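Local structure of carboxynorspermidine decarboxylase (Campylobacter jejuni subsp. jejuni 81116, 3N29) at residues Y342-N347 with G356-D361; L158-E163 with E197-H202; L49-L54 with L394-H399. The protein probably catalyses the pyridoxal-5'-phosphate-dependent decarboxylation of carboxynorspermidine to the polyamine norspermidine. All coordinates share one frame; numbering follows the deposited sequence.

Contact 1: Y342-N347 with G356-D361; sequences YLLTGN and GEYAFD
Tyr342 O is held by two groups of the neighbouring strand. Tyr358 N donates a hydrogen bond of 2.8 Å to Tyr342 O, and Glu357 CA brings a C-H to the same oxygen at 3.3 Å. Tyr342 N returns a 2.8 Å bond to Tyr358 O, with an N-H...O angle of 168°. Tyr342 and Tyr358 are thus an antiparallel hydrogen-bonded pair. Leu343 and Glu357 follow as a non-hydrogen-bonded pair. Leu344 and Gly356 are bonded again, Leu344 N lying 3.0 Å from Gly356 O. The contact belongs to the hairpin of strands 340-345 and 354-360.

Tyr342, Leu344 and Tyr358 place their side chains on one face of the sheet. Leu344 CG is anti to its carbonyl carbon (chi1 -64°). This sets CD1 over the face of the Tyr358 ring, 4.0 Å from the centroid, in a CH-pi contact. Leu344 CD1 also lies at the edge of the Phe360 ring, 4.2 Å from Phe360 CZ. It touches both rings, which lie in directions roughly at right angles from it. Tyr342 CD2 meets Phe360 CD2 at 3.9 Å, and the two side chains cross at about a right angle. Ile370 of strand 369-372 packs on both Leu344 and Phe360. The tyrosine hydroxyls are bonded further out, Tyr342 OH to Leu364 N and Tyr358 OH to Ser316 O.

On the other face, Leu343 CD2 touches Glu357 CB at 3.8 Å. Glu357 is extended, and its carboxylate forms a salt bridge with Lys293. Leu343 packs on Tyr178 of the second subunit.

The two faces differ in chemistry. One is aromatic and aliphatic, and is buried with Ile370 packed on it. The other combines a charge pair with a leucine that meets the partner subunit.

Contact 2: L158-E163 with E197-H202; sequences LRCNVE and EGLHFH. With PLP (pyridoxal-5'-phosphate), chain C.
Neighbouring parallel strands of the beta/alpha barrel meet here, with Leu158 beside Leu199 and Arg159 beside His200. They are strands 155-159 and 198-200. Leu158 N bonds Gly198 O, and His200 N bonds Leu158 O. Cys160 N then reaches His200 O at 2.7 Å, the shortest hydrogen bond between the segments.

Arg159 carries much of the side-chain contact. With chi1 at 176° and the chain extended to NE, it runs past the edge of the His200 ring and ends beside His202. Arg159 NH2 donates to His202 O at 3.0 Å, in the carbonyl plane and on a lone pair, though the bond is bent to 136°. His200 CE1 and His202 CB lie over one guanidinium face. A water sits in the guanidinium plane, accepts from Arg159 NE at 2.8 Å and from His202 N, and donates to Cys160 O. It links residues of both segments, by Cys160 O and Arg159 on one and His202 N on the other.

Away from Arg159, Cys160 SG packs on Leu199 CD2 at 3.7 Å. Val162 CG2 touches Phe201 CB at 4.0 Å, next to helix 209-223.

Both histidines reach the cofactor. The His202 ring lies face-on over the pyridine ring, with PLP C3 3.5 Å above its plane. His202 ND1 is hydrogen-bonded to Gly237 N, which helps fix the ring rotation. His200 CE1 is 3.8 Å from PLP C2A, and His200 NE2 is hydrogen-bonded to Glu269 OE1. Side chains at the C-terminal ends of parallel strands that line a cofactor pocket are typical of a beta/alpha-barrel active site.

Contact 3: L49-L54 with L394-H399; sequences LEEDKL and LMLLDH
Glu51 grips the loop that follows strand 393-397. That strand pairs in parallel with strand 46-50, which leads directly into helix 51-68. Glu51 OE1 accepts a bent hydrogen bond from His399 N, 2.9 Å, from above the carboxylate plane. Glu51 OE1 also lies in the plane of the His399 ring, at its edge, and takes a weak 3.2 Å bond from His399 ND1. The Glu51 carboxylate plane and the His399 ring plane are 82° apart. Glu51 CG is anti to the backbone N (chi1 176°), and the extended chain carries the carboxylate across to His399. Its OE2 forms a salt bridge with Arg55.

The strand pair belongs to the beta domain. Leu49 N bonds Met395 O, and Leu397 N bonds Leu49 O at 2.8 Å. Glu51 N donates to Leu397 O at 2.9 Å with an angle of 168°, so the first helical residue supplies the last backbone bond of the pair. A water bridges Leu397 O to Asp52 N. Glu50 holds the N-cap position, and its OE1 makes a salt bridge with Lys53 NZ at 3.1 Å.

Between the strands the packing is mainly of leucines. Leu49 and Leu396 lie side by side on one face, with CD2 of Leu49 4.0 Å from CD1 of Leu396. Phe81 and Ala84 also pack on Leu49. On the opposite face, Glu50 CG and Leu397 CD2 come to 4.2 Å. Leu396 CD1 also rests 3.5 Å from Leu49 O.

Contacts 1 and 3 both belong to the mixed beta sheet of one domain, while contact 2 lies in the barrel. The nearest atoms of contacts 1 and 3 are about 15 Å apart, and none touch. Contact 2 is about 18 Å from contact 3 and about 26 Å from contact 1, again between nearest atoms. Contact 3 joins segments 340 residues apart, and both other contacts are nested in the loop it closes. At contact 3 the sheet passes into helix 51-68. Only contact 2 holds residues of the cofactor pocket, and its His202 side chain is about 5 Å from the bound norspermidine.

Contact 1: Y342-N347 with G356-D361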
loop_
_atom_site.group_PDB
_atom_site.type_symbol
_atom_site.label_atom_id
_atom_site.label_comp_id
_atom_site.label_asym_id
_atom_site.label_seq_id
_atom_site.Cartn_x
_atom_site.Cartn_y
_atom_site.Cartn_z
ATOM N N TYR A 342 16.678 13.676 -15.812
ATOM C CA TYR A 342 16.489 13.775 -14.361
ATOM C C TYR A 342 15.988 12.440 -13.740
ATOM O O TYR A 342 15.130 11.729 -14.349
ATOM C CB TYR A 342 15.424 14.822 -14.098
ATOM C CG TYR A 342 15.808 16.258 -14.392
ATOM C CD1 TYR A 342 16.291 17.079 -13.396
ATOM C CD2 TYR A 342 15.614 16.790 -15.648
ATOM C CE1 TYR A 342 16.641 18.408 -13.642
ATOM C CE2 TYR A 342 15.939 18.091 -15.926
ATOM C CZ TYR A 342 16.473 18.894 -14.917
ATOM O OH TYR A 342 16.753 20.159 -15.225
ATOM N N LEU A 343 16.488 12.118 -12.556
ATOM C CA LEU A 343 15.842 11.148 -11.659
ATOM C C LEU A 343 14.635 11.864 -11.008
ATOM O O LEU A 343 14.775 12.948 -10.446
ATOM C CB LEU A 343 16.808 10.637 -10.593
ATOM C CG LEU A 343 17.817 9.580 -11.033
ATOM C CD1 LEU A 343 18.818 9.252 -9.827
ATOM C CD2 LEU A 343 17.043 8.342 -11.500
ATOM N N LEU A 344 13.445 11.317 -11.160
ATOM C CA LEU A 344 12.252 11.833 -10.463
ATOM C C LEU A 344 12.028 10.974 -9.236
ATOM O O LEU A 344 12.091 9.718 -9.344
ATOM C CB LEU A 344 11.034 11.701 -11.355
ATOM C CG LEU A 344 11.053 12.520 -12.638
ATOM C CD1 LEU A 344 9.675 12.373 -13.345
ATOM C CD2 LEU A 344 11.431 13.999 -12.485
ATOM N N THR A 345 11.892 11.627 -8.088
ATOM C CA THR A 345 11.873 10.939 -6.847
ATOM C C THR A 345 10.800 11.504 -5.950
ATOM O O THR A 345 10.325 12.612 -6.189
ATOM C CB THR A 345 13.234 11.076 -6.172
ATOM O OG1 THR A 345 13.536 12.413 -5.794
ATOM C CG2 THR A 345 14.424 10.577 -7.142
ATOM N N GLY A 346 10.516 10.797 -4.859
ATOM C CA GLY A 346 9.397 11.120 -3.984
ATOM C C GLY A 346 9.777 11.786 -2.684
ATOM O O GLY A 346 10.920 11.934 -2.352
ATOM N N ASN A 347 8.752 12.060 -1.904
ATOM C CA ASN A 347 8.826 12.821 -0.647
ATOM C C ASN A 347 8.739 11.983 0.650
ATOM O O ASN A 347 8.749 12.559 1.760
ATOM C CB ASN A 347 7.833 13.979 -0.589
ATOM C CG ASN A 347 6.406 13.560 -0.665
ATOM O OD1 ASN A 347 6.083 12.377 -0.965
ATOM N ND2 ASN A 347 5.505 14.526 -0.452
ATOM N N GLY A 356 11.986 6.785 -11.540
ATOM C CA GLY A 356 12.782 6.429 -12.693
ATOM C C GLY A 356 13.585 7.613 -13.198
ATOM O O GLY A 356 13.581 8.685 -12.573
ATOM N N GLU A 357 14.336 7.429 -14.305
ATOM C CA GLU A 357 15.120 8.480 -14.910
ATOM C C GLU A 357 14.456 8.849 -16.234
ATOM O O GLU A 357 14.105 7.945 -16.998
ATOM C CB GLU A 357 16.540 7.975 -15.218
ATOM C CG GLU A 357 17.439 9.065 -15.593
ATOM C CD GLU A 357 18.832 8.570 -16.073
ATOM O OE1 GLU A 357 19.580 9.394 -16.700
ATOM O OE2 GLU A 357 19.128 7.368 -15.874
ATOM N N TYR A 358 14.194 10.137 -16.442
ATOM C CA TYR A 358 13.427 10.584 -17.588
ATOM C C TYR A 358 14.130 11.736 -18.290
ATOM O O TYR A 358 14.895 12.520 -17.657
ATOM C CB TYR A 358 12.044 11.087 -17.125
ATOM C CG TYR A 358 11.142 10.105 -16.388
ATOM C CD1 TYR A 358 10.063 9.527 -17.020
ATOM C CD2 TYR A 358 11.370 9.763 -15.040
ATOM C CE1 TYR A 358 9.219 8.654 -16.352
ATOM C CE2 TYR A 358 10.495 8.855 -14.348
ATOM C CZ TYR A 358 9.436 8.314 -15.017
ATOM O OH TYR A 358 8.573 7.466 -14.351
ATOM N N ALA A 359 13.862 11.837 -19.592
ATOM C CA ALA A 359 14.430 12.808 -20.456
ATOM C C ALA A 359 13.333 13.814 -20.753
ATOM O O ALA A 359 12.219 13.397 -21.151
ATOM C CB ALA A 359 14.863 12.177 -21.767
ATOM N N PHE A 360 13.676 15.093 -20.568
ATOM C CA PHE A 360 12.813 16.233 -20.894
ATOM C C PHE A 360 13.464 17.118 -21.980
ATOM O O PHE A 360 14.699 17.077 -22.143
ATOM C CB PHE A 360 12.566 17.080 -19.631
ATOM C CG PHE A 360 11.815 16.364 -18.531
ATOM C CD1 PHE A 360 10.437 16.548 -18.369
ATOM C CD2 PHE A 360 12.474 15.538 -17.630
ATOM C CE1 PHE A 360 9.734 15.940 -17.326
ATOM C CE2 PHE A 360 11.764 14.895 -16.618
ATOM C CZ PHE A 360 10.409 15.075 -16.468
ATOM N N ASP A 361 12.634 17.910 -22.685
ATOM C CA ASP A 361 13.075 18.911 -23.690
ATOM C C ASP A 361 13.653 20.195 -23.123
ATOM O O ASP A 361 14.230 20.990 -23.862
ATOM C CB ASP A 361 11.867 19.407 -24.489
ATOM C CG ASP A 361 11.438 18.442 -25.523
ATOM O OD1 ASP A 361 12.014 17.334 -25.595
ATOM O OD2 ASP A 361 10.535 18.802 -26.304
#

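Contact 2: L158-E163 with E197-H202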
loop_
_atom_site.group_PDB
_atom_site.type_symbol
_atom_site.label_atom_id
_atom_site.label_comp_id
_atom_site.label_asym_id
_atom_site.label_seq_id
_atom_site.Cartn_x
_atom_site.Cartn_y
_atom_site.Cartn_z
ATOM N N LEU A 158 -21.772 -19.711 -8.741
ATOM C CA LEU A 158 -20.497 -20.288 -8.309
ATOM C C LEU A 158 -19.348 -19.887 -9.215
ATOM O O LEU A 158 -19.481 -19.897 -10.451
ATOM C CB LEU A 158 -20.562 -21.806 -8.281
ATOM C CG LEU A 158 -21.628 -22.405 -7.344
ATOM C CD1 LEU A 158 -21.853 -23.874 -7.672
ATOM C CD2 LEU A 158 -21.331 -22.180 -5.816
ATOM N N ARG A 159 -18.195 -19.625 -8.605
ATOM C CA ARG A 159 -17.015 -19.304 -9.365
ATOM C C ARG A 159 -16.303 -20.593 -9.750
ATOM O O ARG A 159 -16.135 -21.488 -8.929
ATOM C CB ARG A 159 -16.089 -18.374 -8.609
ATOM C CG ARG A 159 -14.825 -18.147 -9.404
ATOM C CD ARG A 159 -14.021 -16.990 -8.888
ATOM N NE ARG A 159 -12.833 -16.661 -9.676
ATOM C CZ ARG A 159 -11.988 -15.672 -9.384
ATOM N NH1 ARG A 159 -12.164 -14.940 -8.294
ATOM N NH2 ARG A 159 -10.947 -15.416 -10.167
ATOM N N CYS A 160 -15.907 -20.667 -11.009
ATOM C CA CYS A 160 -15.288 -21.846 -11.625
ATOM C C CYS A 160 -13.789 -21.586 -11.802
ATOM O O CYS A 160 -13.390 -20.522 -12.303
ATOM C CB CYS A 160 -15.908 -22.035 -12.976
ATOM S SG CYS A 160 -17.687 -22.389 -12.836
ATOM N N ASN A 161 -12.974 -22.538 -11.381
ATOM C CA ASN A 161 -11.532 -22.459 -11.539
ATOM C C ASN A 161 -11.278 -23.038 -12.914
ATOM O O ASN A 161 -11.392 -24.204 -13.100
ATOM C CB ASN A 161 -10.810 -23.269 -10.467
ATOM C CG ASN A 161 -9.307 -23.241 -10.629
ATOM O OD1 ASN A 161 -8.818 -22.937 -11.728
ATOM N ND2 ASN A 161 -8.538 -23.584 -9.530
ATOM N N VAL A 162 -10.943 -22.231 -13.890
ATOM C CA VAL A 162 -10.813 -22.787 -15.221
ATOM C C VAL A 162 -9.496 -23.513 -15.458
ATOM O O VAL A 162 -9.436 -24.405 -16.350
ATOM C CB VAL A 162 -11.112 -21.742 -16.258
ATOM C CG1 VAL A 162 -10.793 -22.262 -17.653
ATOM C CG2 VAL A 162 -12.587 -21.396 -16.117
ATOM N N GLU A 163 -8.474 -23.238 -14.623
ATOM C CA GLU A 163 -7.205 -24.021 -14.669
ATOM C C GLU A 163 -6.506 -23.893 -16.035
ATOM O O GLU A 163 -6.398 -24.852 -16.800
ATOM C CB GLU A 163 -7.431 -25.521 -14.362
ATOM C CG GLU A 163 -7.921 -25.910 -12.939
ATOM C CD GLU A 163 -7.801 -27.431 -12.688
ATOM O OE1 GLU A 163 -8.780 -28.223 -12.905
ATOM O OE2 GLU A 163 -6.685 -27.834 -12.301
ATOM N N GLU A 197 -28.035 -20.285 -10.104
ATOM C CA GLU A 197 -28.542 -19.724 -11.346
ATOM C C GLU A 197 -27.445 -19.252 -12.277
ATOM O O GLU A 197 -27.716 -18.957 -13.430
ATOM C CB GLU A 197 -29.558 -18.591 -11.074
ATOM C CG GLU A 197 -30.949 -19.128 -10.739
ATOM C CD GLU A 197 -31.975 -18.010 -10.362
ATOM O OE1 GLU A 197 -31.624 -16.819 -10.287
ATOM O OE2 GLU A 197 -33.161 -18.319 -10.160
ATOM N N GLY A 198 -26.202 -19.122 -11.777
ATOM C CA GLY A 198 -25.144 -18.672 -12.633
ATOM C C GLY A 198 -23.784 -19.293 -12.359
ATOM O O GLY A 198 -23.484 -19.788 -11.252
ATOM N N LEU A 199 -22.943 -19.215 -13.369
ATOM C CA LEU A 199 -21.524 -19.538 -13.217
ATOM C C LEU A 199 -20.669 -18.344 -13.532
ATOM O O LEU A 199 -21.033 -17.490 -14.408
ATOM C CB LEU A 199 -21.171 -20.696 -14.135
ATOM C CG LEU A 199 -21.810 -22.053 -13.831
ATOM C CD1 LEU A 199 -21.466 -23.004 -14.967
ATOM C CD2 LEU A 199 -21.395 -22.658 -12.401
ATOM N N HIS A 200 -19.545 -18.257 -12.828
ATOM C CA HIS A 200 -18.671 -17.115 -12.908
ATOM C C HIS A 200 -17.234 -17.583 -13.116
ATOM O O HIS A 200 -16.818 -18.545 -12.495
ATOM C CB HIS A 200 -18.784 -16.337 -11.590
ATOM C CG HIS A 200 -17.868 -15.167 -11.489
ATOM N ND1 HIS A 200 -16.553 -15.300 -11.096
ATOM C CD2 HIS A 200 -18.089 -13.839 -11.629
ATOM C CE1 HIS A 200 -15.981 -14.104 -11.077
ATOM N NE2 HIS A 200 -16.895 -13.189 -11.367
ATOM N N PHE A 201 -16.498 -16.963 -14.021
ATOM C CA PHE A 201 -15.030 -17.055 -14.016
ATOM C C PHE A 201 -14.366 -15.675 -14.079
ATOM O O PHE A 201 -14.957 -14.712 -14.582
ATOM C CB PHE A 201 -14.439 -18.019 -15.061
ATOM C CG PHE A 201 -14.619 -17.591 -16.488
ATOM C CD1 PHE A 201 -13.711 -16.718 -17.096
ATOM C CD2 PHE A 201 -15.714 -18.056 -17.214
ATOM C CE1 PHE A 201 -13.919 -16.267 -18.405
ATOM C CE2 PHE A 201 -15.951 -17.658 -18.533
ATOM C CZ PHE A 201 -15.044 -16.764 -19.147
ATOM N N HIS A 202 -13.126 -15.623 -13.588
ATOM C CA HIS A 202 -12.238 -14.504 -13.813
ATOM C C HIS A 202 -10.837 -15.038 -13.963
ATOM O O HIS A 202 -10.242 -15.590 -13.028
ATOM C CB HIS A 202 -12.394 -13.391 -12.735
ATOM C CG HIS A 202 -11.367 -12.303 -12.828
ATOM N ND1 HIS A 202 -11.478 -11.238 -13.693
ATOM C CD2 HIS A 202 -10.199 -12.116 -12.147
ATOM C CE1 HIS A 202 -10.423 -10.450 -13.557
ATOM N NE2 HIS A 202 -9.630 -10.959 -12.618
HETATM N N1 PLP C . -13.930 -9.567 -11.486
HETATM C C2 PLP C . -13.184 -10.172 -10.514
HETATM C C2A PLP C . -13.739 -11.358 -9.768
HETATM C C3 PLP C . -11.904 -9.618 -10.202
HETATM O O3 PLP C . -11.127 -10.207 -9.202
HETATM C C4 PLP C . -11.421 -8.489 -10.890
HETATM C C4A PLP C . -10.072 -7.892 -10.510
HETATM C C5 PLP C . -12.189 -7.926 -11.921
HETATM C C6 PLP C . -13.450 -8.498 -12.190
HETATM C C5A PLP C . -11.717 -6.722 -12.704
HETATM O O4P PLP C . -10.451 -6.935 -13.275
HETATM P P PLP C . -9.767 -5.875 -14.220
HETATM O O1P PLP C . -9.739 -4.567 -13.451
HETATM O O2P PLP C . -10.653 -5.729 -15.481
HETATM O O3P PLP C . -8.466 -6.399 -14.629
HETATM O O HOH W 1 -12.224 -18.082 -11.996
#

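Contact 3: L49-L54 with L394-H399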
loop_
_atom_site.group_PDB
_atom_site.type_symbol
_atom_site.label_atom_id
_atom_site.label_comp_id
_atom_site.label_asym_id
_atom_site.label_seq_id
_atom_site.Cartn_x
_atom_site.Cartn_y
_atom_site.Cartn_z
ATOM N N LEU A 49 -9.111 13.078 -12.836
ATOM C CA LEU A 49 -9.873 12.280 -13.826
ATOM C C LEU A 49 -10.501 13.197 -14.846
ATOM O O LEU A 49 -11.026 14.255 -14.469
ATOM C CB LEU A 49 -10.923 11.487 -13.123
ATOM C CG LEU A 49 -11.984 10.739 -13.962
ATOM C CD1 LEU A 49 -11.391 9.560 -14.540
ATOM C CD2 LEU A 49 -13.034 10.230 -13.043
ATOM N N GLU A 50 -10.467 12.787 -16.111
ATOM C CA GLU A 50 -10.964 13.608 -17.203
ATOM C C GLU A 50 -12.277 13.014 -17.668
ATOM O O GLU A 50 -12.313 11.893 -18.124
ATOM C CB GLU A 50 -9.938 13.738 -18.299
ATOM C CG GLU A 50 -8.658 14.427 -17.832
ATOM C CD GLU A 50 -7.530 14.346 -18.848
ATOM O OE1 GLU A 50 -7.738 14.745 -20.026
ATOM O OE2 GLU A 50 -6.438 13.876 -18.486
ATOM N N GLU A 51 -13.359 13.759 -17.453
ATOM C CA GLU A 51 -14.690 13.283 -17.806
ATOM C C GLU A 51 -14.781 12.825 -19.248
ATOM O O GLU A 51 -15.346 11.763 -19.529
ATOM C CB GLU A 51 -15.773 14.317 -17.433
ATOM C CG GLU A 51 -17.146 13.907 -17.867
ATOM C CD GLU A 51 -18.235 14.886 -17.408
ATOM O OE1 GLU A 51 -17.931 15.896 -16.738
ATOM O OE2 GLU A 51 -19.394 14.606 -17.747
ATOM N N ASP A 52 -14.265 13.630 -20.177
ATOM C CA ASP A 52 -14.332 13.312 -21.587
ATOM C C ASP A 52 -13.715 11.933 -21.913
ATOM O O ASP A 52 -14.230 11.200 -22.753
ATOM C CB ASP A 52 -13.672 14.386 -22.486
ATOM C CG ASP A 52 -14.503 15.717 -22.581
ATOM O OD1 ASP A 52 -15.746 15.689 -22.395
ATOM O OD2 ASP A 52 -13.873 16.792 -22.777
ATOM N N LYS A 53 -12.577 11.600 -21.284
ATOM C CA LYS A 53 -11.921 10.311 -21.511
ATOM C C LYS A 53 -12.684 9.183 -20.896
ATOM O O LYS A 53 -12.815 8.090 -21.502
ATOM C CB LYS A 53 -10.514 10.332 -20.903
ATOM C CG LYS A 53 -9.639 11.481 -21.480
ATOM C CD LYS A 53 -8.870 11.085 -22.700
ATOM C CE LYS A 53 -7.813 12.210 -23.102
ATOM N NZ LYS A 53 -6.861 12.524 -21.966
ATOM N N LEU A 54 -13.214 9.399 -19.689
ATOM C CA LEU A 54 -14.011 8.388 -19.040
ATOM C C LEU A 54 -15.248 8.079 -19.906
ATOM O O LEU A 54 -15.628 6.896 -20.129
ATOM C CB LEU A 54 -14.515 8.852 -17.695
ATOM C CG LEU A 54 -15.452 7.962 -16.868
ATOM C CD1 LEU A 54 -14.788 6.559 -16.671
ATOM C CD2 LEU A 54 -15.913 8.502 -15.540
ATOM N N LEU A 394 -8.455 14.283 -4.936
ATOM C CA LEU A 394 -9.203 13.748 -6.075
ATOM C C LEU A 394 -9.957 14.876 -6.763
ATOM O O LEU A 394 -10.744 15.568 -6.138
ATOM C CB LEU A 394 -10.139 12.670 -5.595
ATOM C CG LEU A 394 -9.610 11.519 -4.742
ATOM C CD1 LEU A 394 -10.777 10.455 -4.553
ATOM C CD2 LEU A 394 -8.311 10.934 -5.266
ATOM N N MET A 395 -9.730 15.048 -8.055
ATOM C CA MET A 395 -10.354 16.099 -8.825
ATOM C C MET A 395 -10.881 15.545 -10.142
ATOM O O MET A 395 -10.406 14.504 -10.641
ATOM C CB MET A 395 -9.325 17.225 -9.116
ATOM C CG MET A 395 -8.583 17.804 -7.850
ATOM S SD MET A 395 -7.527 19.270 -8.302
ATOM C CE MET A 395 -8.760 20.507 -7.995
ATOM N N LEU A 396 -11.836 16.260 -10.681
ATOM C CA LEU A 396 -12.551 15.949 -11.898
ATOM C C LEU A 396 -12.445 17.113 -12.841
ATOM O O LEU A 396 -12.923 18.191 -12.545
ATOM C CB LEU A 396 -14.020 15.616 -11.586
ATOM C CG LEU A 396 -14.823 15.306 -12.866
ATOM C CD1 LEU A 396 -14.378 14.000 -13.431
ATOM C CD2 LEU A 396 -16.334 15.358 -12.663
ATOM N N LEU A 397 -11.854 16.914 -14.020
ATOM C CA LEU A 397 -11.920 17.885 -15.086
ATOM C C LEU A 397 -13.137 17.531 -15.907
ATOM O O LEU A 397 -13.162 16.530 -16.608
ATOM C CB LEU A 397 -10.663 17.836 -15.973
ATOM C CG LEU A 397 -10.601 18.804 -17.151
ATOM C CD1 LEU A 397 -10.560 20.244 -16.613
ATOM C CD2 LEU A 397 -9.355 18.539 -18.094
ATOM N N ASP A 398 -14.144 18.356 -15.824
ATOM C CA ASP A 398 -15.444 18.010 -16.351
ATOM C C ASP A 398 -15.608 18.282 -17.815
ATOM O O ASP A 398 -14.676 18.702 -18.476
ATOM C CB ASP A 398 -16.575 18.608 -15.493
ATOM C CG ASP A 398 -16.742 20.086 -15.656
ATOM O OD1 ASP A 398 -16.298 20.642 -16.692
ATOM O OD2 ASP A 398 -17.437 20.681 -14.766
ATOM N N HIS A 399 -16.784 17.993 -18.353
ATOM C CA HIS A 399 -16.990 18.094 -19.807
ATOM C C HIS A 399 -16.940 19.496 -20.358
ATOM O O HIS A 399 -16.831 19.669 -21.589
ATOM C CB HIS A 399 -18.283 17.408 -20.212
ATOM C CG HIS A 399 -19.500 18.046 -19.642
ATOM N ND1 HIS A 399 -19.972 17.773 -18.369
ATOM C CD2 HIS A 399 -20.335 18.974 -20.167
ATOM C CE1 HIS A 399 -21.064 18.494 -18.153
ATOM N NE2 HIS A 399 -21.305 19.222 -19.227
HETATM O O HOH W 2 -12.986 16.162 -19.495
#